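Local structure of phosphoglycerate oxidoreductase (Rhizobium etli, 4HY3) at residues A171-A175 / S231-F235; R267-F273 / D290-E294. The protein probably acts as an NAD(P)-dependent 2-hydroxyacid dehydrogenase, reducing glyoxylate or hydroxypyruvate. All blocks are in the same frame, centred on the assembly; numbering follows the deposited sequence.

Both contacts lie in the Rossmann-type NAD-binding domain, at opposite ends of the strands of its parallel sheet. Contact 1 is at the N-terminal end of the strands. There the loop leading into strand 178-182 meets the start of strand 233-236, its neighbour in the sheet. Contact 2 is at the C-terminal end, where the loops after strands 261-264 and 286-289 meet. Their centres are about 22 Å apart and their nearest atoms about 9 Å apart, so the two do not touch. In Rossmann domains the C-terminal end of the strands carries the cofactor site, so contact 2 is probably nearer to it. Contact 1 mixes charge with apolar packing. Contact 2 is mainly apolar. Both adjoin the second subunit.

Contact 1. Residues A171-A175 / S231-F235; sequences ARLIA and SDFIF
At the N-terminal end of the strands of the Rossmann sheet, R172 and I174 meet D232 and F233. The first pair belongs to the loop leading into strand 178-182. The second lies at the start of strand 233-236, beside that strand in the sheet. R172 forms a salt bridge to D232, with NH1 3.2 Å from OD2. The two side chains cross at about a right angle, and their flat groups are turned 51° against each other. R172 also bonds within its own loop: NE lies 2.7 Å from L173 O, which sits close to the guanidinium plane. This bond limits the turning of the guanidinium. F233 CE2 lies over one face of that group, 4.2 Å from R172 NE, with the ring plane steeply inclined to it. With CG anti to the carbonyl carbon (chi1 -56°), the F233 ring meets I174 with its CZ. I174 CD1 lies over one ring face, offset toward the rim, and its CG1 is 3.6 Å from F233 CZ. Helix 131-147 adds A142 and L143 beside I174, and A146 beside F233. E136 of the second subunit accepts a hydrogen bond from I174 N. D232 OD2 also forms a salt bridge with R257. With an alanine in place of R172, D232 would probably be left to R257 and L173 O would lose its NE donor. The negative charge of D232 is probably balanced by two arginines.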
loop_
_atom_site.group_PDB
_atom_site.type_symbol
_atom_site.label_atom_id
_atom_site.label_comp_id
_atom_site.label_asym_id
_atom_site.label_seq_id
_atom_site.Cartn_x
_atom_site.Cartn_y
_atom_site.Cartn_z
ATOM N N ALA A 171 -16.594 17.226 16.066
ATOM C CA ALA A 171 -15.377 16.653 15.510
ATOM C C ALA A 171 -15.560 15.160 15.253
ATOM O O ALA A 171 -16.491 14.544 15.770
ATOM C CB ALA A 171 -14.200 16.897 16.421
ATOM N N ARG A 172 -14.669 14.598 14.438
ATOM C CA ARG A 172 -14.812 13.255 13.888
ATOM C C ARG A 172 -13.632 12.936 12.971
ATOM O O ARG A 172 -13.155 13.810 12.235
ATOM C CB ARG A 172 -16.086 13.187 13.066
ATOM C CG ARG A 172 -16.524 11.776 12.751
ATOM C CD ARG A 172 -16.724 11.617 11.260
ATOM N NE ARG A 172 -16.418 10.241 10.910
ATOM C CZ ARG A 172 -17.334 9.333 10.617
ATOM N NH1 ARG A 172 -18.615 9.684 10.606
ATOM N NH2 ARG A 172 -16.962 8.091 10.320
ATOM N N LEU A 173 -13.164 11.690 13.018
ATOM C CA LEU A 173 -12.071 11.241 12.177
ATOM C C LEU A 173 -12.591 10.819 10.823
ATOM O O LEU A 173 -13.743 10.422 10.699
ATOM C CB LEU A 173 -11.369 10.031 12.763
ATOM C CG LEU A 173 -11.062 9.887 14.235
ATOM C CD1 LEU A 173 -12.284 9.320 14.943
ATOM C CD2 LEU A 173 -9.885 8.935 14.367
ATOM N N ILE A 174 -11.720 10.881 9.811
ATOM C CA ILE A 174 -12.032 10.343 8.499
ATOM C C ILE A 174 -11.687 8.857 8.412
ATOM O O ILE A 174 -12.259 8.141 7.613
ATOM C CB ILE A 174 -11.375 11.181 7.381
ATOM C CG1 ILE A 174 -12.088 12.513 7.277
ATOM C CG2 ILE A 174 -11.437 10.494 6.022
ATOM C CD1 ILE A 174 -11.694 13.318 6.069
ATOM N N ALA A 175 -10.767 8.383 9.240
ATOM C CA ALA A 175 -10.345 6.981 9.153
ATOM C C ALA A 175 -11.525 6.040 9.395
ATOM O O ALA A 175 -11.652 5.021 8.710
ATOM C CB ALA A 175 -9.185 6.691 10.089
ATOM N N SER A 231 -23.490 7.558 3.610
ATOM C CA SER A 231 -22.159 8.176 3.544
ATOM C C SER A 231 -21.957 9.410 4.437
ATOM O O SER A 231 -22.829 10.285 4.532
ATOM C CB SER A 231 -21.758 8.474 2.084
ATOM O OG SER A 231 -21.170 7.350 1.453
ATOM N N ASP A 232 -20.796 9.460 5.091
ATOM C CA ASP A 232 -20.435 10.591 5.925
ATOM C C ASP A 232 -19.699 11.648 5.126
ATOM O O ASP A 232 -19.819 12.844 5.417
ATOM C CB ASP A 232 -19.587 10.136 7.100
ATOM C CG ASP A 232 -20.335 9.191 8.023
ATOM O OD1 ASP A 232 -21.358 9.616 8.633
ATOM O OD2 ASP A 232 -19.883 8.028 8.145
ATOM N N PHE A 233 -18.946 11.210 4.115
ATOM C CA PHE A 233 -18.311 12.146 3.215
ATOM C C PHE A 233 -18.593 11.815 1.772
ATOM O O PHE A 233 -18.289 10.714 1.293
ATOM C CB PHE A 233 -16.815 12.176 3.444
ATOM C CG PHE A 233 -16.416 12.482 4.861
ATOM C CD1 PHE A 233 -16.314 13.784 5.295
ATOM C CD2 PHE A 233 -16.132 11.456 5.747
ATOM C CE1 PHE A 233 -15.949 14.069 6.589
ATOM C CE2 PHE A 233 -15.754 11.736 7.042
ATOM C CZ PHE A 233 -15.659 13.050 7.463
ATOM N N ILE A 234 -19.169 12.797 1.082
ATOM C CA ILE A 234 -19.581 12.666 -0.306
ATOM C C ILE A 234 -18.828 13.710 -1.101
ATOM O O ILE A 234 -18.938 14.905 -0.801
ATOM C CB ILE A 234 -21.104 12.916 -0.472
ATOM C CG1 ILE A 234 -21.901 11.930 0.384
ATOM C CG2 ILE A 234 -21.546 12.869 -1.935
ATOM C CD1 ILE A 234 -23.117 12.584 0.985
ATOM N N PHE A 235 -18.084 13.242 -2.109
ATOM C CA PHE A 235 -17.364 14.096 -3.045
ATOM C C PHE A 235 -18.014 14.030 -4.437
ATOM O O PHE A 235 -18.165 12.935 -4.991
ATOM C CB PHE A 235 -15.908 13.607 -3.187
ATOM C CG PHE A 235 -15.083 13.694 -1.924
ATOM C CD1 PHE A 235 -14.306 14.828 -1.657
ATOM C CD2 PHE A 235 -15.060 12.638 -1.013
ATOM C CE1 PHE A 235 -13.526 14.902 -0.503
ATOM C CE2 PHE A 235 -14.295 12.712 0.143
ATOM C CZ PHE A 235 -13.526 13.841 0.404
#

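Contact 2. Residues R267-F273 / D290-E294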
loop_
_atom_site.group_PDB
_atom_site.type_symbol
_atom_site.label_atom_id
_atom_site.label_comp_id
_atom_site.label_asym_id
_atom_site.label_seq_id
_atom_site.Cartn_x
_atom_site.Cartn_y
_atom_site.Cartn_z
ATOM N N ARG A 267 -18.011 21.125 -11.597
ATOM C CA ARG A 267 -19.253 21.354 -12.310
ATOM C C ARG A 267 -20.364 21.756 -11.331
ATOM O O ARG A 267 -20.947 20.905 -10.651
ATOM C CB ARG A 267 -19.612 20.069 -13.090
ATOM C CG ARG A 267 -20.243 20.257 -14.461
ATOM C CD ARG A 267 -19.296 20.843 -15.501
ATOM N NE ARG A 267 -20.038 21.342 -16.666
ATOM C CZ ARG A 267 -20.015 22.599 -17.096
ATOM N NH1 ARG A 267 -19.277 23.502 -16.473
ATOM N NH2 ARG A 267 -20.734 22.955 -18.154
ATOM N N ALA A 268 -20.662 23.047 -11.256
ATOM C CA ALA A 268 -21.709 23.506 -10.340
ATOM C C ALA A 268 -23.092 23.222 -10.898
ATOM O O ALA A 268 -24.071 23.124 -10.150
ATOM C CB ALA A 268 -21.563 24.988 -10.039
ATOM N N ASP A 269 -23.172 23.071 -12.216
ATOM C CA ASP A 269 -24.461 22.920 -12.857
ATOM C C ASP A 269 -25.212 21.608 -12.509
ATOM O O ASP A 269 -26.360 21.425 -12.913
ATOM C CB ASP A 269 -24.367 23.197 -14.381
ATOM C CG ASP A 269 -23.472 22.202 -15.135
ATOM O OD1 ASP A 269 -23.307 21.056 -14.675
ATOM O OD2 ASP A 269 -22.956 22.565 -16.218
ATOM N N VAL A 270 -24.577 20.726 -11.734
ATOM C CA VAL A 270 -25.156 19.405 -11.422
ATOM C C VAL A 270 -26.066 19.393 -10.192
ATOM O O VAL A 270 -26.879 18.469 -10.042
ATOM C CB VAL A 270 -24.080 18.298 -11.261
ATOM C CG1 VAL A 270 -23.133 18.296 -12.442
ATOM C CG2 VAL A 270 -23.303 18.453 -9.967
ATOM N N VAL A 271 -25.902 20.399 -9.320
ATOM C CA VAL A 271 -26.638 20.517 -8.041
ATOM C C VAL A 271 -27.546 21.714 -8.104
ATOM O O VAL A 271 -27.281 22.629 -8.881
ATOM C CB VAL A 271 -25.714 20.748 -6.796
ATOM C CG1 VAL A 271 -24.772 19.570 -6.567
ATOM C CG2 VAL A 271 -24.983 22.103 -6.851
ATOM N N ASP A 272 -28.589 21.732 -7.274
ATOM C CA ASP A 272 -29.342 22.960 -7.108
ATOM C C ASP A 272 -28.740 23.767 -5.989
ATOM O O ASP A 272 -28.803 23.373 -4.827
ATOM C CB ASP A 272 -30.835 22.746 -6.884
ATOM C CG ASP A 272 -31.592 24.063 -6.909
ATOM O OD1 ASP A 272 -32.243 24.353 -7.938
ATOM O OD2 ASP A 272 -31.479 24.839 -5.928
ATOM N N PHE A 273 -28.160 24.905 -6.332
ATOM C CA PHE A 273 -27.372 25.597 -5.337
ATOM C C PHE A 273 -28.202 25.988 -4.127
ATOM O O PHE A 273 -27.839 25.668 -2.988
ATOM C CB PHE A 273 -26.588 26.777 -5.912
ATOM C CG PHE A 273 -25.178 26.827 -5.417
ATOM C CD1 PHE A 273 -24.160 26.215 -6.135
ATOM C CD2 PHE A 273 -24.875 27.411 -4.194
ATOM C CE1 PHE A 273 -22.858 26.219 -5.658
ATOM C CE2 PHE A 273 -23.576 27.426 -3.712
ATOM C CZ PHE A 273 -22.569 26.825 -4.443
ATOM N N ASP A 290 -15.757 24.313 -4.575
ATOM C CA ASP A 290 -14.787 25.137 -5.290
ATOM C C ASP A 290 -15.394 25.728 -6.537
ATOM O O ASP A 290 -14.792 26.561 -7.195
ATOM C CB ASP A 290 -13.526 24.343 -5.673
ATOM C CG ASP A 290 -12.382 25.254 -6.124
ATOM O OD1 ASP A 290 -11.905 26.116 -5.334
ATOM O OD2 ASP A 290 -11.976 25.124 -7.289
ATOM N N VAL A 291 -16.593 25.293 -6.872
ATOM C CA VAL A 291 -17.233 25.793 -8.074
ATOM C C VAL A 291 -18.605 26.367 -7.713
ATOM O O VAL A 291 -19.192 25.995 -6.699
ATOM C CB VAL A 291 -17.267 24.700 -9.168
ATOM C CG1 VAL A 291 -18.209 23.571 -8.763
ATOM C CG2 VAL A 291 -17.625 25.283 -10.542
ATOM N N TYR A 292 -19.084 27.311 -8.514
ATOM C CA TYR A 292 -20.286 28.078 -8.173
ATOM C C TYR A 292 -21.139 28.318 -9.412
ATOM O O TYR A 292 -20.613 28.276 -10.525
ATOM C CB TYR A 292 -19.898 29.394 -7.500
ATOM C CG TYR A 292 -19.272 29.130 -6.182
ATOM C CD1 TYR A 292 -20.045 29.017 -5.045
ATOM C CD2 TYR A 292 -17.906 28.925 -6.072
ATOM C CE1 TYR A 292 -19.469 28.728 -3.817
ATOM C CE2 TYR A 292 -17.326 28.628 -4.858
ATOM C CZ TYR A 292 -18.118 28.527 -3.743
ATOM O OH TYR A 292 -17.548 28.239 -2.546
ATOM N N PRO A 293 -22.451 28.566 -9.229
ATOM C CA PRO A 293 -23.343 28.682 -10.385
ATOM C C PRO A 293 -22.964 29.840 -11.291
ATOM O O PRO A 293 -23.278 29.810 -12.482
ATOM C CB PRO A 293 -24.717 28.923 -9.759
ATOM C CG PRO A 293 -24.426 29.537 -8.430
ATOM C CD PRO A 293 -23.126 28.933 -7.968
ATOM N N GLU A 294 -22.283 30.842 -10.736
ATOM C CA GLU A 294 -21.754 31.952 -11.529
ATOM C C GLU A 294 -20.363 32.410 -11.023
ATOM O O GLU A 294 -20.129 32.516 -9.807
ATOM C CB GLU A 294 -22.754 33.102 -11.546
ATOM C CG GLU A 294 -22.475 34.147 -12.606
ATOM C CD GLU A 294 -23.168 35.461 -12.302
ATOM O OE1 GLU A 294 -24.172 35.452 -11.549
ATOM O OE2 GLU A 294 -22.702 36.502 -12.817
#
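The F273 ring meets P293 over one face and Y292 at its rim, where two loops meet at the C-terminal end of the strands of the Rossmann sheet. F273 begins helix 273-281, the helix of the beta-alpha-beta unit that joins strands 261-264 and 286-289. P293 crosses F273 at about a right angle. Its CD sits over one face of the ring in a CH-pi contact, 3.8 Å from the centroid. Y292 meets F273 differently. The two rings touch rim to rim with planes 38° apart, and F273 CZ is 3.4 Å from Y292 CD1. Neither ring covers the face of the other. Y292 also meets the ring of F156 from the second subunit. Next to the rings, the A268 methyl rests on the backbone of Y292, with CB 3.4 Å from the carbonyl carbon C. V291 places CG1 between its own backbone N and carbonyl carbon (chi1 68°). From there CG1 faces the chain at R267 and A268, 3.5 Å from A268 N. At the edge of the F273 ring lies V291 O, 3.8 Å from CE1, and this oxygen accepts a hydrogen bond from S289 OG.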